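Local coordinates for protein phosphoribosylaminoimidazole carboxylase, ATPase subunit (Thermus thermophilus, PDB 3AW8) that probably catalyses the ATP-dependent conversion of 5-aminoimidazole ribonucleotide and bicarbonate to N5-carboxyaminoimidazole ribonucleotide in de novo purine synthesis, at residues Gly206-Ser211 with Ser300-Leu305; Ser266-Ile271 with Val336-Leu341; Val70-Ala75 with Lys89-Ala94; Val63-Glu68 with Leu82-Pro87; Leu10-Ala15 with Glu33-Gln38. All blocks are in the same frame, centred on the assembly; numbering follows the deposited sequence.

Contact 1. Residues Gly206-Ser211 with Ser300-Leu305; sequences GILRLS and SAMVNL
Asn-304 meets Leu-208 through its side-chain amide: ND2 donates to Leu-208 O at 2.7 Å, arriving from above the carbonyl plane, 50° out of it, and not on a lone pair. The backbone N of Asn-304 bonds to Arg-209 O at 3.1 Å, and a water donates to both that oxygen and Asn-304 O. Farther along, Ser-211 and Met-302 form an antiparallel hydrogen-bonded pair, with Met-302 N to Ser-211 O at 2.8 Å. Bends at chi2 and chi3 carry CE of Met-302 to CD2 of Leu-208 (3.6 Å), where the two side chains cross at about a right angle. On the sheet face bearing Leu-210 and Val-303, CD1 of the leucine touches CG1 of the valine. In the second shell, Asn-265 OD1 is hydrogen-bonded to Asn-304 ND2, Asn-201 holds Ser-211 OG, and Arg-209 and Leu-210 both face Arg-202 in a classic beta bulge. Replacing Asn-304, a leucine is likely to leave Leu-208 O and Asn-265 OD1 without the amide that joins them. The chemistry thus implies that a side-chain amide and a water supplement backbone pairing at this buried strand junction, with the Leu-208 side chain about 8 Å from bound AMP.

Contact 2. Residues Ser266-Ile271 with Val336-Leu341; sequences SGHWTI and VGHITL
His-268 is where segment 266-271 first meets strand 336-341, laying its CB over one face of the His-338 imidazole. CB stands 3.7 Å from the ring centroid and 21° off the ring normal, which qualifies as a CH-pi contact. The two rings themselves are oblique, with planes at 36°, so the methylene and not a ring stack defines the meeting. His-338 reaches this position with CG lying between its own backbone N and carbonyl carbon (chi1 77°). The carbonyl of His-268 works through a bridging water, which donates to His-268 O at 2.7 Å. The same water accepts from Thr-340 OG1 and lies 2.6 Å from His-338 NE2, in the plane of that ring; three polar groups from both segments are thereby gathered on one molecule. Next, Trp-269 brings its CA to 3.5 Å from Thr-340 OG1, while its indole is directed off the strand. Thr-270 closes the type I turn that starts at Gly-267: both its N and its OG1 donate to Gly-267 O, the hydroxyl at 2.9 Å, and its CG2 lies over the indole face. Finally Ile-271 sets CD1 at the edge of the His-338 ring, 4.5 Å from CE1. Around this core, His-338 ND1 is hydrogen-bonded to Tyr-326 OH and its ring stacks on His-324 of strand 321-325. Met-13 of helix 9-18 touches His-268, Ile-271 and His-338, whereas Trp-269 packs on Pro-197 and Val-199 of strand 193-204.

Contact 3. Residues Val70-Ala75 with Lys89-Ala94; sequences VPVEAA and KALEVA
Leu-91 projects from helix 88-94 so that its branched end overlaps Val-70 and Ala-75, in the Rossmann-like preATP-grasp region. The contact joins helix 72-81, with the residues leading into it, to the short helix that follows in the chain. With CG opposite the carbonyl carbon (chi1 -87°), the branched end of Leu-91 is directed so that CD1 lies 3.6 Å from Val-70 CG1 and 3.9 Å from Ala-75 CB, between the loop and the first helical turn. The Leu-91 and Val-70 side chains cross at about a right angle. Leu-91 CB also meets Val-72 CG2, at 4.2 Å. No hydrogen bond spans the two segments, so the evidence here is of apolar packing. Pro-71 occupies the N-cap position of helix 72-81, and Val-72, just inside that helix, points toward the other one. Behind Leu-91, Pro-261 adds a further apolar neighbour. Toward the more exposed side, Glu-92, its chain bent at chi2, crosses Val-72 at about a right angle, while its OE1 forms a salt bridge with Arg-76 from the next turn of helix 72-81. Each carboxylate oxygen of Glu-92 faces one methyl of the valine, OE1 standing 4.0 Å from Val-72 CG2 and OE2 the same distance from CG1.

Contact 4. Residues Val63-Glu68 with Leu82-Pro87; sequences VTYEFE and LPLYPP
Val-63 turns its two methyls to two different leucines: CG2 meets Leu-82 CD2 at 3.4 Å, and CG1 meets Leu-84 CD1 at 3.8 Å. Both pairs approach at a slant, and the divergence of the valine branches, CG1 trans to the backbone N and CG2 trans to the carbonyl carbon, lets one residue serve both. Main-chain bonds on either side of Leu-84 fix this arrangement: Val-63 N donates to Pro-83 O at 2.9 Å, and Val-63 O accepts from Tyr-85 N at 3.1 Å. The chains advance in the same direction, since Thr-64 lies beside Tyr-85 just as Val-63 lies beside Leu-84. The Thr-64 hydroxyl extends the match, OG1 donating to Tyr-85 O at 2.7 Å in the carbonyl plane; His-282 NE2 is a second hydrogen-bond partner of this OG1. The side chains of Tyr-65 and Pro-86 also meet obliquely, Pro-86 CD coming 3.6 Å from Tyr-65 CZ. Leu-84 CD1 and Pro-86 O lie instead at the edge of the phenol, near its plane. The single proton of Tyr-65 OH has two acceptors nearby, Pro-86 O at 3.1 Å and Pro-87 O, either bond being weak. A cis peptide precedes Pro-86 where the chain passes this ring. Strand 62-65 is the outermost strand of the parallel sheet, with strand 2-5 on its other flank, and segment 82-87, returning after helix 72-81, lines its outer edge. A strand, a helix and a returning segment bridged in parallel at Val-63 and Leu-84 fit the alternating beta-alpha architecture of the Rossmann-like preATP-grasp domain.

Contact 5. Residues Leu10-Ala15 with Glu33-Gln38; sequences LGRMLA and EACAGQ
Arg-12 leaves helix 9-18 directly over the 35-38 turn, its CB 4.0 Å from Ala-36 CA. The chain runs straight from CG to NE, with chi1 at 176° directing it along Cys-35: CG comes 4.1 Å from Cys-35 O, and CD passes 4.1 Å from Cys-35 SG. At the tip, NH1 makes two bonds of 3.1 Å, one to Cys-35 O and the other to Gln-38 OE1. Cys-35 O lies in the guanidinium plane, whereas Gln-38 OE1 is tilted 28° from it and is approached from above its own carbonyl plane. NH1 and Gln-38 N reach Cys-35 O from opposite faces of its plane, so this carbonyl is gripped twice. Arg-12 NH2 donates to a water and, beyond this chain, is hydrogen-bonded to Tyr-19 O of the second subunit. With an alanine here, Gln-38 OE1 and that Tyr-19 O would probably lose their guanidinium donor, and Cys-35 O would be left with Gln-38 N. Ala-36 CB lies 3.9 Å from Arg-12 N, and Gly-11 N is hydrogen-bonded to Glu-66 OE2. Helix 9-18 thus fits against the turn between strands 25-29 and 41-44, with Ala-36 resting on Phe-27, and Met-13 and Leu-14 facing helix 278-287.

From the N terminus, contact 5 closes first, bringing helix 9-18 to the turn before strand 41-44. Contacts 4 and 3 follow and cross, their segments alternating as 63-68, 70-75, 82-87 and 89-94; Leu-91 CD2 packs on Tyr-65 CE2 where they meet. All three lie within the preATP-grasp range, and Glu-66 to Gly-11 joins contact 4 to contact 5. Contacts 1 and 2 cross in turn, each spanning from the ATP-grasp range to the C-terminal one, and share the large antiparallel sheet through neighbouring strands 299-306 and 335-343. Contact 2 also touches contact 5: His-268 and His-338 both pack on Met-13, so the N-terminal helix meets both the ATP-grasp and the C-terminal parts.

Contact 1. Residues Gly206-Ser211 with Ser300-Leu305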
# COMPACT_ATOMS: atom_id res chain seq x y z
N GLY A 206 -5.16 16.76 -23.90
CA GLY A 206 -6.41 16.20 -23.43
C GLY A 206 -6.21 15.10 -22.41
O GLY A 206 -7.14 14.32 -22.16
N ILE A 207 -5.02 15.01 -21.82
CA ILE A 207 -4.73 13.98 -20.83
C ILE A 207 -4.10 14.59 -19.58
O ILE A 207 -3.19 15.41 -19.70
CB ILE A 207 -3.74 12.93 -21.36
CG1 ILE A 207 -4.15 12.47 -22.76
CG2 ILE A 207 -3.68 11.75 -20.41
CD1 ILE A 207 -3.18 11.47 -23.38
N LEU A 208 -4.57 14.20 -18.40
CA LEU A 208 -4.00 14.70 -17.16
C LEU A 208 -2.52 14.30 -17.16
O LEU A 208 -2.18 13.13 -17.35
CB LEU A 208 -4.68 14.07 -15.94
CG LEU A 208 -4.02 14.41 -14.59
CD1 LEU A 208 -4.22 15.88 -14.31
CD2 LEU A 208 -4.61 13.58 -13.47
N ARG A 209 -1.64 15.28 -16.95
CA ARG A 209 -0.20 15.02 -16.95
C ARG A 209 0.42 15.17 -15.58
O ARG A 209 1.31 14.41 -15.22
CB ARG A 209 0.51 15.96 -17.91
CG ARG A 209 0.00 15.89 -19.32
CD ARG A 209 0.35 14.56 -19.98
NE ARG A 209 -0.22 14.51 -21.33
CZ ARG A 209 0.17 13.65 -22.27
NH1 ARG A 209 1.12 12.76 -22.02
NH2 ARG A 209 -0.40 13.68 -23.47
N LEU A 210 -0.06 16.14 -14.80
CA LEU A 210 0.52 16.37 -13.49
C LEU A 210 -0.49 16.89 -12.48
O LEU A 210 -1.36 17.70 -12.82
CB LEU A 210 1.66 17.39 -13.62
CG LEU A 210 2.41 17.74 -12.34
CD1 LEU A 210 3.56 16.76 -12.15
CD2 LEU A 210 2.94 19.17 -12.42
N SER A 211 -0.35 16.45 -11.24
CA SER A 211 -1.23 16.89 -10.16
C SER A 211 -0.40 17.38 -8.97
O SER A 211 0.49 16.67 -8.48
CB SER A 211 -2.16 15.75 -9.71
OG SER A 211 -3.27 15.60 -10.59
N SER A 300 2.85 16.60 -2.46
CA SER A 300 2.95 15.59 -3.49
C SER A 300 2.82 16.13 -4.89
O SER A 300 2.17 17.15 -5.13
CB SER A 300 1.89 14.51 -3.27
OG SER A 300 2.04 13.92 -2.00
N ALA A 301 3.44 15.42 -5.82
CA ALA A 301 3.39 15.74 -7.23
C ALA A 301 3.07 14.40 -7.87
O ALA A 301 3.81 13.42 -7.69
CB ALA A 301 4.73 16.27 -7.71
N MET A 302 1.97 14.35 -8.60
CA MET A 302 1.52 13.13 -9.25
C MET A 302 1.81 13.26 -10.74
O MET A 302 1.23 14.12 -11.41
CB MET A 302 0.01 12.98 -9.00
CG MET A 302 -0.60 11.60 -9.23
SD MET A 302 -0.72 11.09 -10.95
CE MET A 302 -1.71 12.45 -11.64
N VAL A 303 2.71 12.45 -11.28
CA VAL A 303 2.96 12.55 -12.72
C VAL A 303 2.53 11.27 -13.42
O VAL A 303 3.00 10.18 -13.10
CB VAL A 303 4.48 12.90 -13.06
CG1 VAL A 303 5.07 13.80 -12.00
CG2 VAL A 303 5.32 11.64 -13.20
N ASN A 304 1.59 11.40 -14.35
CA ASN A 304 1.10 10.24 -15.09
C ASN A 304 2.14 9.70 -16.05
O ASN A 304 2.98 10.44 -16.57
CB ASN A 304 -0.15 10.60 -15.90
CG ASN A 304 -1.42 10.46 -15.10
OD1 ASN A 304 -1.45 9.80 -14.06
ND2 ASN A 304 -2.50 11.06 -15.59
N LEU A 305 2.06 8.39 -16.28
CA LEU A 305 2.94 7.69 -17.21
C LEU A 305 2.03 7.34 -18.39
O LEU A 305 1.24 6.40 -18.32
CB LEU A 305 3.50 6.43 -16.56
CG LEU A 305 4.92 6.44 -15.95
CD1 LEU A 305 5.45 7.86 -15.76
CD2 LEU A 305 4.88 5.70 -14.63
O HOH W 1 2.72 13.07 -17.13

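Contact 2. Residues Ser266-Ile271 with Val336-Leu341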
# COMPACT_ATOMS: atom_id res chain seq x y z
N SER A 266 -6.66 12.33 -10.46
CA SER A 266 -6.07 13.47 -9.76
C SER A 266 -5.91 13.20 -8.27
O SER A 266 -5.55 14.11 -7.52
CB SER A 266 -6.95 14.71 -9.96
OG SER A 266 -8.13 14.60 -9.20
N GLY A 267 -6.16 11.98 -7.84
CA GLY A 267 -6.03 11.66 -6.42
C GLY A 267 -5.09 10.51 -6.09
O GLY A 267 -4.98 10.11 -4.93
N HIS A 268 -4.40 9.98 -7.10
CA HIS A 268 -3.50 8.87 -6.85
C HIS A 268 -2.41 9.23 -5.88
O HIS A 268 -1.80 8.34 -5.28
CB HIS A 268 -2.88 8.37 -8.15
CG HIS A 268 -3.89 7.83 -9.12
ND1 HIS A 268 -5.15 7.44 -8.72
CD2 HIS A 268 -3.82 7.61 -10.45
CE1 HIS A 268 -5.82 7.00 -9.77
NE2 HIS A 268 -5.04 7.09 -10.83
N TRP A 269 -2.15 10.52 -5.70
CA TRP A 269 -1.11 10.96 -4.77
C TRP A 269 -1.47 10.64 -3.31
O TRP A 269 -0.61 10.65 -2.44
CB TRP A 269 -0.86 12.46 -4.89
CG TRP A 269 -2.07 13.28 -4.54
CD1 TRP A 269 -3.10 13.62 -5.38
CD2 TRP A 269 -2.42 13.78 -3.25
NE1 TRP A 269 -4.06 14.31 -4.68
CE2 TRP A 269 -3.67 14.42 -3.37
CE3 TRP A 269 -1.79 13.76 -2.00
CZ2 TRP A 269 -4.31 15.03 -2.29
CZ3 TRP A 269 -2.44 14.36 -0.91
CH2 TRP A 269 -3.69 14.99 -1.07
N THR A 270 -2.75 10.35 -3.06
CA THR A 270 -3.18 10.07 -1.69
C THR A 270 -2.72 8.72 -1.17
O THR A 270 -2.83 8.44 0.04
CB THR A 270 -4.72 10.16 -1.53
OG1 THR A 270 -5.36 9.11 -2.27
CG2 THR A 270 -5.23 11.52 -2.03
N ILE A 271 -2.18 7.87 -2.04
CA ILE A 271 -1.70 6.57 -1.60
C ILE A 271 -0.56 6.74 -0.59
O ILE A 271 -0.51 6.04 0.41
CB ILE A 271 -1.23 5.70 -2.78
CG1 ILE A 271 -2.39 5.47 -3.75
CG2 ILE A 271 -0.75 4.35 -2.27
CD1 ILE A 271 -2.03 4.62 -4.94
N VAL A 336 -0.40 3.93 -18.32
CA VAL A 336 0.26 2.70 -17.93
C VAL A 336 0.86 2.73 -16.54
O VAL A 336 1.43 1.74 -16.09
CB VAL A 336 1.34 2.31 -18.95
CG1 VAL A 336 0.69 1.82 -20.22
CG2 VAL A 336 2.23 3.49 -19.26
N GLY A 337 0.72 3.86 -15.86
CA GLY A 337 1.24 3.95 -14.51
C GLY A 337 1.28 5.39 -14.06
O GLY A 337 0.73 6.27 -14.71
N HIS A 338 1.91 5.64 -12.92
CA HIS A 338 2.07 6.98 -12.43
C HIS A 338 3.19 6.99 -11.38
O HIS A 338 3.64 5.93 -10.93
CB HIS A 338 0.76 7.53 -11.85
CG HIS A 338 0.42 7.02 -10.49
ND1 HIS A 338 -0.36 5.90 -10.28
CD2 HIS A 338 0.74 7.49 -9.26
CE1 HIS A 338 -0.50 5.71 -8.98
NE2 HIS A 338 0.15 6.66 -8.34
N ILE A 339 3.66 8.18 -11.03
CA ILE A 339 4.72 8.33 -10.05
C ILE A 339 4.33 9.41 -9.06
O ILE A 339 4.04 10.54 -9.44
CB ILE A 339 6.04 8.79 -10.70
CG1 ILE A 339 6.50 7.76 -11.74
CG2 ILE A 339 7.10 9.00 -9.63
CD1 ILE A 339 7.68 8.25 -12.55
N THR A 340 4.32 9.08 -7.77
CA THR A 340 4.01 10.08 -6.78
C THR A 340 5.26 10.45 -6.01
O THR A 340 5.91 9.60 -5.41
CB THR A 340 2.93 9.62 -5.80
OG1 THR A 340 1.67 9.57 -6.47
CG2 THR A 340 2.85 10.59 -4.62
N LEU A 341 5.58 11.74 -6.06
CA LEU A 341 6.74 12.29 -5.38
C LEU A 341 6.22 12.99 -4.14
O LEU A 341 5.46 13.95 -4.23
CB LEU A 341 7.45 13.29 -6.29
CG LEU A 341 8.70 14.01 -5.78
CD1 LEU A 341 9.79 13.01 -5.40
CD2 LEU A 341 9.20 14.95 -6.87
O HOH W 2 0.58 7.19 -5.80

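Contact 3. Residues Val70-Ala75 with Lys89-Ala94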
# COMPACT_ATOMS: atom_id res chain seq x y z
N VAL A 70 -19.29 2.92 -17.68
CA VAL A 70 -20.00 1.66 -17.56
C VAL A 70 -21.47 1.93 -17.86
O VAL A 70 -22.02 2.95 -17.44
CB VAL A 70 -19.87 1.08 -16.14
CG1 VAL A 70 -20.59 1.98 -15.13
CG2 VAL A 70 -20.43 -0.33 -16.12
N PRO A 71 -22.13 1.02 -18.61
CA PRO A 71 -23.54 1.16 -18.97
C PRO A 71 -24.38 1.26 -17.70
O PRO A 71 -24.37 0.35 -16.89
CB PRO A 71 -23.84 -0.12 -19.73
CG PRO A 71 -22.53 -0.43 -20.38
CD PRO A 71 -21.55 -0.17 -19.26
N VAL A 72 -25.09 2.36 -17.52
CA VAL A 72 -25.91 2.52 -16.33
C VAL A 72 -26.94 1.39 -16.23
O VAL A 72 -27.45 1.09 -15.15
CB VAL A 72 -26.64 3.88 -16.32
CG1 VAL A 72 -27.74 3.88 -17.36
CG2 VAL A 72 -27.20 4.16 -14.94
N GLU A 73 -27.24 0.77 -17.36
CA GLU A 73 -28.19 -0.34 -17.38
C GLU A 73 -27.67 -1.49 -16.51
O GLU A 73 -28.43 -2.12 -15.78
CB GLU A 73 -28.41 -0.83 -18.81
CG GLU A 73 -29.05 0.17 -19.77
CD GLU A 73 -28.07 1.21 -20.30
OE1 GLU A 73 -27.00 0.82 -20.82
OE2 GLU A 73 -28.39 2.41 -20.23
N ALA A 74 -26.37 -1.77 -16.62
CA ALA A 74 -25.75 -2.85 -15.84
C ALA A 74 -25.75 -2.53 -14.35
O ALA A 74 -25.90 -3.43 -13.52
CB ALA A 74 -24.33 -3.10 -16.32
N ALA A 75 -25.59 -1.26 -14.00
CA ALA A 75 -25.59 -0.87 -12.60
C ALA A 75 -26.99 -0.98 -12.00
O ALA A 75 -27.15 -1.46 -10.88
CB ALA A 75 -25.07 0.55 -12.44
N LYS A 89 -27.91 6.88 -9.95
CA LYS A 89 -28.23 8.23 -10.38
C LYS A 89 -26.96 9.01 -10.71
O LYS A 89 -26.89 9.69 -11.74
CB LYS A 89 -29.02 8.97 -9.29
CG LYS A 89 -29.52 10.36 -9.67
CD LYS A 89 -30.13 11.05 -8.45
CE LYS A 89 -30.66 12.45 -8.75
NZ LYS A 89 -31.82 12.43 -9.68
N ALA A 90 -25.96 8.90 -9.84
CA ALA A 90 -24.68 9.59 -10.02
C ALA A 90 -24.07 9.30 -11.39
O ALA A 90 -23.51 10.18 -12.03
CB ALA A 90 -23.71 9.18 -8.92
N LEU A 91 -24.18 8.05 -11.85
CA LEU A 91 -23.68 7.68 -13.16
C LEU A 91 -24.47 8.42 -14.22
O LEU A 91 -23.92 8.97 -15.17
CB LEU A 91 -23.84 6.18 -13.40
CG LEU A 91 -22.74 5.25 -12.91
CD1 LEU A 91 -23.10 3.82 -13.27
CD2 LEU A 91 -21.43 5.64 -13.55
N GLU A 92 -25.79 8.42 -14.05
CA GLU A 92 -26.70 9.08 -14.97
C GLU A 92 -26.29 10.55 -15.13
O GLU A 92 -26.04 11.02 -16.24
CB GLU A 92 -28.13 9.01 -14.42
CG GLU A 92 -29.24 9.03 -15.46
CD GLU A 92 -29.72 7.64 -15.86
OE1 GLU A 92 -30.12 6.86 -14.96
OE2 GLU A 92 -29.69 7.32 -17.08
N VAL A 93 -26.23 11.26 -14.02
CA VAL A 93 -25.85 12.66 -14.02
C VAL A 93 -24.49 12.89 -14.68
O VAL A 93 -24.35 13.72 -15.57
CB VAL A 93 -25.79 13.23 -12.58
CG1 VAL A 93 -25.32 14.67 -12.60
CG2 VAL A 93 -27.15 13.12 -11.92
N ALA A 94 -23.49 12.14 -14.23
CA ALA A 94 -22.12 12.28 -14.72
C ALA A 94 -21.84 11.86 -16.16
O ALA A 94 -20.84 12.26 -16.73
CB ALA A 94 -21.17 11.53 -13.79

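Contact 4. Residues Val63-Glu68 with Leu82-Pro87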
# COMPACT_ATOMS: atom_id res chain seq x y z
N VAL A 63 -21.77 -3.91 -4.60
CA VAL A 63 -21.17 -3.66 -5.90
C VAL A 63 -20.92 -2.18 -6.10
O VAL A 63 -21.78 -1.35 -5.83
CB VAL A 63 -22.08 -4.15 -7.04
CG1 VAL A 63 -21.51 -3.72 -8.38
CG2 VAL A 63 -22.22 -5.66 -6.98
N THR A 64 -19.71 -1.86 -6.57
CA THR A 64 -19.32 -0.48 -6.84
C THR A 64 -18.70 -0.50 -8.25
O THR A 64 -18.59 -1.56 -8.86
CB THR A 64 -18.31 0.02 -5.77
OG1 THR A 64 -18.01 1.40 -5.98
CG2 THR A 64 -17.03 -0.82 -5.81
N TYR A 65 -18.32 0.65 -8.78
CA TYR A 65 -17.74 0.68 -10.13
C TYR A 65 -16.55 1.62 -10.26
O TYR A 65 -16.43 2.58 -9.50
CB TYR A 65 -18.81 1.05 -11.16
CG TYR A 65 -19.76 2.13 -10.67
CD1 TYR A 65 -20.88 1.80 -9.91
CD2 TYR A 65 -19.50 3.47 -10.92
CE1 TYR A 65 -21.73 2.80 -9.41
CE2 TYR A 65 -20.33 4.47 -10.42
CZ TYR A 65 -21.44 4.13 -9.66
OH TYR A 65 -22.25 5.13 -9.17
N GLU A 66 -15.67 1.34 -11.23
CA GLU A 66 -14.48 2.17 -11.46
C GLU A 66 -14.42 2.68 -12.89
O GLU A 66 -13.78 3.69 -13.17
CB GLU A 66 -13.20 1.39 -11.14
CG GLU A 66 -13.00 0.11 -11.96
CD GLU A 66 -11.95 0.25 -13.07
OE1 GLU A 66 -12.33 0.25 -14.26
OE2 GLU A 66 -10.75 0.36 -12.74
N PHE A 67 -15.09 1.98 -13.79
CA PHE A 67 -15.14 2.35 -15.19
C PHE A 67 -16.24 3.41 -15.31
O PHE A 67 -17.42 3.09 -15.22
CB PHE A 67 -15.50 1.10 -15.99
CG PHE A 67 -15.73 1.34 -17.45
CD1 PHE A 67 -16.43 0.41 -18.20
CD2 PHE A 67 -15.22 2.47 -18.08
CE1 PHE A 67 -16.64 0.59 -19.56
CE2 PHE A 67 -15.43 2.66 -19.45
CZ PHE A 67 -16.14 1.72 -20.19
N GLU A 68 -15.86 4.68 -15.50
CA GLU A 68 -16.83 5.78 -15.56
C GLU A 68 -17.90 5.73 -16.66
O GLU A 68 -18.96 6.34 -16.52
CB GLU A 68 -16.11 7.13 -15.65
CG GLU A 68 -16.97 8.30 -15.13
CD GLU A 68 -16.39 9.67 -15.47
OE1 GLU A 68 -15.15 9.80 -15.53
OE2 GLU A 68 -17.18 10.63 -15.66
N LEU A 82 -28.41 -6.49 -5.08
CA LEU A 82 -27.51 -6.17 -3.96
C LEU A 82 -27.25 -4.67 -3.79
O LEU A 82 -27.63 -3.87 -4.65
CB LEU A 82 -26.17 -6.93 -4.11
CG LEU A 82 -25.28 -6.92 -5.36
CD1 LEU A 82 -25.49 -8.19 -6.15
CD2 LEU A 82 -25.54 -5.70 -6.21
N PRO A 83 -26.63 -4.28 -2.68
CA PRO A 83 -26.35 -2.85 -2.45
C PRO A 83 -25.41 -2.35 -3.54
O PRO A 83 -24.53 -3.08 -4.00
CB PRO A 83 -25.68 -2.84 -1.07
CG PRO A 83 -26.21 -4.06 -0.41
CD PRO A 83 -26.20 -5.08 -1.52
N LEU A 84 -25.60 -1.09 -3.95
CA LEU A 84 -24.79 -0.50 -4.99
C LEU A 84 -24.40 0.91 -4.60
O LEU A 84 -25.26 1.76 -4.41
CB LEU A 84 -25.57 -0.46 -6.31
CG LEU A 84 -24.88 0.16 -7.52
CD1 LEU A 84 -23.98 -0.88 -8.16
CD2 LEU A 84 -25.93 0.65 -8.52
N TYR A 85 -23.10 1.17 -4.49
CA TYR A 85 -22.62 2.50 -4.14
C TYR A 85 -21.46 2.87 -5.04
O TYR A 85 -20.57 2.07 -5.26
CB TYR A 85 -22.15 2.54 -2.69
CG TYR A 85 -23.06 1.86 -1.69
CD1 TYR A 85 -23.01 0.48 -1.51
CD2 TYR A 85 -23.93 2.60 -0.89
CE1 TYR A 85 -23.81 -0.15 -0.56
CE2 TYR A 85 -24.73 1.97 0.07
CZ TYR A 85 -24.66 0.60 0.23
OH TYR A 85 -25.44 -0.03 1.18
N PRO A 86 -21.47 4.10 -5.59
CA PRO A 86 -22.47 5.16 -5.43
C PRO A 86 -23.76 4.78 -6.13
O PRO A 86 -23.81 3.80 -6.87
CB PRO A 86 -21.81 6.36 -6.10
CG PRO A 86 -20.35 6.09 -5.95
CD PRO A 86 -20.28 4.62 -6.28
N PRO A 87 -24.83 5.55 -5.89
CA PRO A 87 -26.14 5.28 -6.51
C PRO A 87 -26.08 5.42 -8.03
O PRO A 87 -25.33 6.24 -8.55
CB PRO A 87 -27.04 6.34 -5.88
CG PRO A 87 -26.40 6.58 -4.55
CD PRO A 87 -24.94 6.62 -4.89

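Contact 5. Residues Leu10-Ala15 with Glu33-Gln38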
# COMPACT_ATOMS: atom_id res chain seq x y z
N LEU A 10 -7.92 1.73 -11.81
CA LEU A 10 -8.63 2.24 -10.64
C LEU A 10 -9.14 1.06 -9.80
O LEU A 10 -9.12 1.11 -8.56
CB LEU A 10 -9.79 3.15 -11.06
CG LEU A 10 -9.37 4.43 -11.79
CD1 LEU A 10 -10.61 5.23 -12.13
CD2 LEU A 10 -8.41 5.25 -10.93
N GLY A 11 -9.60 0.00 -10.46
CA GLY A 11 -10.07 -1.18 -9.75
C GLY A 11 -8.91 -1.94 -9.14
O GLY A 11 -8.99 -2.48 -8.02
N ARG A 12 -7.80 -1.99 -9.87
CA ARG A 12 -6.60 -2.65 -9.39
C ARG A 12 -6.17 -1.99 -8.09
O ARG A 12 -5.80 -2.66 -7.13
CB ARG A 12 -5.48 -2.52 -10.43
CG ARG A 12 -4.13 -3.08 -10.04
CD ARG A 12 -3.09 -2.61 -11.07
NE ARG A 12 -1.72 -3.00 -10.76
CZ ARG A 12 -1.16 -4.16 -11.11
NH1 ARG A 12 -1.85 -5.06 -11.80
NH2 ARG A 12 0.09 -4.42 -10.75
N MET A 13 -6.23 -0.67 -8.04
CA MET A 13 -5.82 0.02 -6.84
C MET A 13 -6.81 -0.08 -5.69
O MET A 13 -6.39 -0.12 -4.54
CB MET A 13 -5.44 1.47 -7.17
CG MET A 13 -4.16 1.50 -8.00
SD MET A 13 -3.46 3.12 -8.27
CE MET A 13 -4.41 3.65 -9.74
N LEU A 14 -8.10 -0.17 -6.00
CA LEU A 14 -9.11 -0.37 -4.95
C LEU A 14 -8.81 -1.70 -4.25
O LEU A 14 -8.77 -1.80 -3.02
CB LEU A 14 -10.52 -0.42 -5.54
CG LEU A 14 -11.13 0.93 -5.91
CD1 LEU A 14 -12.32 0.77 -6.84
CD2 LEU A 14 -11.52 1.64 -4.62
N ALA A 15 -8.56 -2.74 -5.05
CA ALA A 15 -8.27 -4.05 -4.47
C ALA A 15 -7.00 -4.03 -3.61
O ALA A 15 -7.00 -4.58 -2.51
CB ALA A 15 -8.16 -5.10 -5.58
N GLU A 33 -7.42 -9.12 -20.50
CA GLU A 33 -6.18 -8.51 -20.05
C GLU A 33 -6.33 -7.41 -19.00
O GLU A 33 -5.34 -6.77 -18.64
CB GLU A 33 -5.42 -7.93 -21.25
CG GLU A 33 -4.34 -8.83 -21.85
CD GLU A 33 -4.86 -10.20 -22.26
OE1 GLU A 33 -4.94 -11.10 -21.38
OE2 GLU A 33 -5.19 -10.39 -23.45
N ALA A 34 -7.54 -7.17 -18.50
CA ALA A 34 -7.75 -6.12 -17.50
C ALA A 34 -6.69 -6.26 -16.41
O ALA A 34 -6.53 -7.33 -15.81
CB ALA A 34 -9.15 -6.22 -16.90
N CYS A 35 -5.95 -5.18 -16.16
CA CYS A 35 -4.89 -5.23 -15.17
C CYS A 35 -5.36 -5.55 -13.76
O CYS A 35 -4.56 -5.96 -12.92
CB CYS A 35 -4.07 -3.92 -15.19
SG CYS A 35 -4.93 -2.42 -14.68
N ALA A 36 -6.66 -5.39 -13.48
CA ALA A 36 -7.14 -5.71 -12.15
C ALA A 36 -7.10 -7.23 -11.98
O ALA A 36 -6.93 -7.75 -10.87
CB ALA A 36 -8.55 -5.20 -11.94
N GLY A 37 -7.22 -7.95 -13.10
CA GLY A 37 -7.19 -9.40 -13.06
C GLY A 37 -5.91 -9.95 -12.46
O GLY A 37 -5.88 -11.05 -11.92
N GLN A 38 -4.84 -9.18 -12.57
CA GLN A 38 -3.55 -9.61 -12.04
C GLN A 38 -3.57 -9.48 -10.53
O GLN A 38 -2.60 -9.81 -9.86
CB GLN A 38 -2.43 -8.73 -12.60
CG GLN A 38 -2.24 -8.80 -14.11
CD GLN A 38 -1.53 -7.58 -14.66
OE1 GLN A 38 -0.71 -6.96 -13.98
NE2 GLN A 38 -1.83 -7.23 -15.91
O HOH W 3 1.81 -6.49 -11.85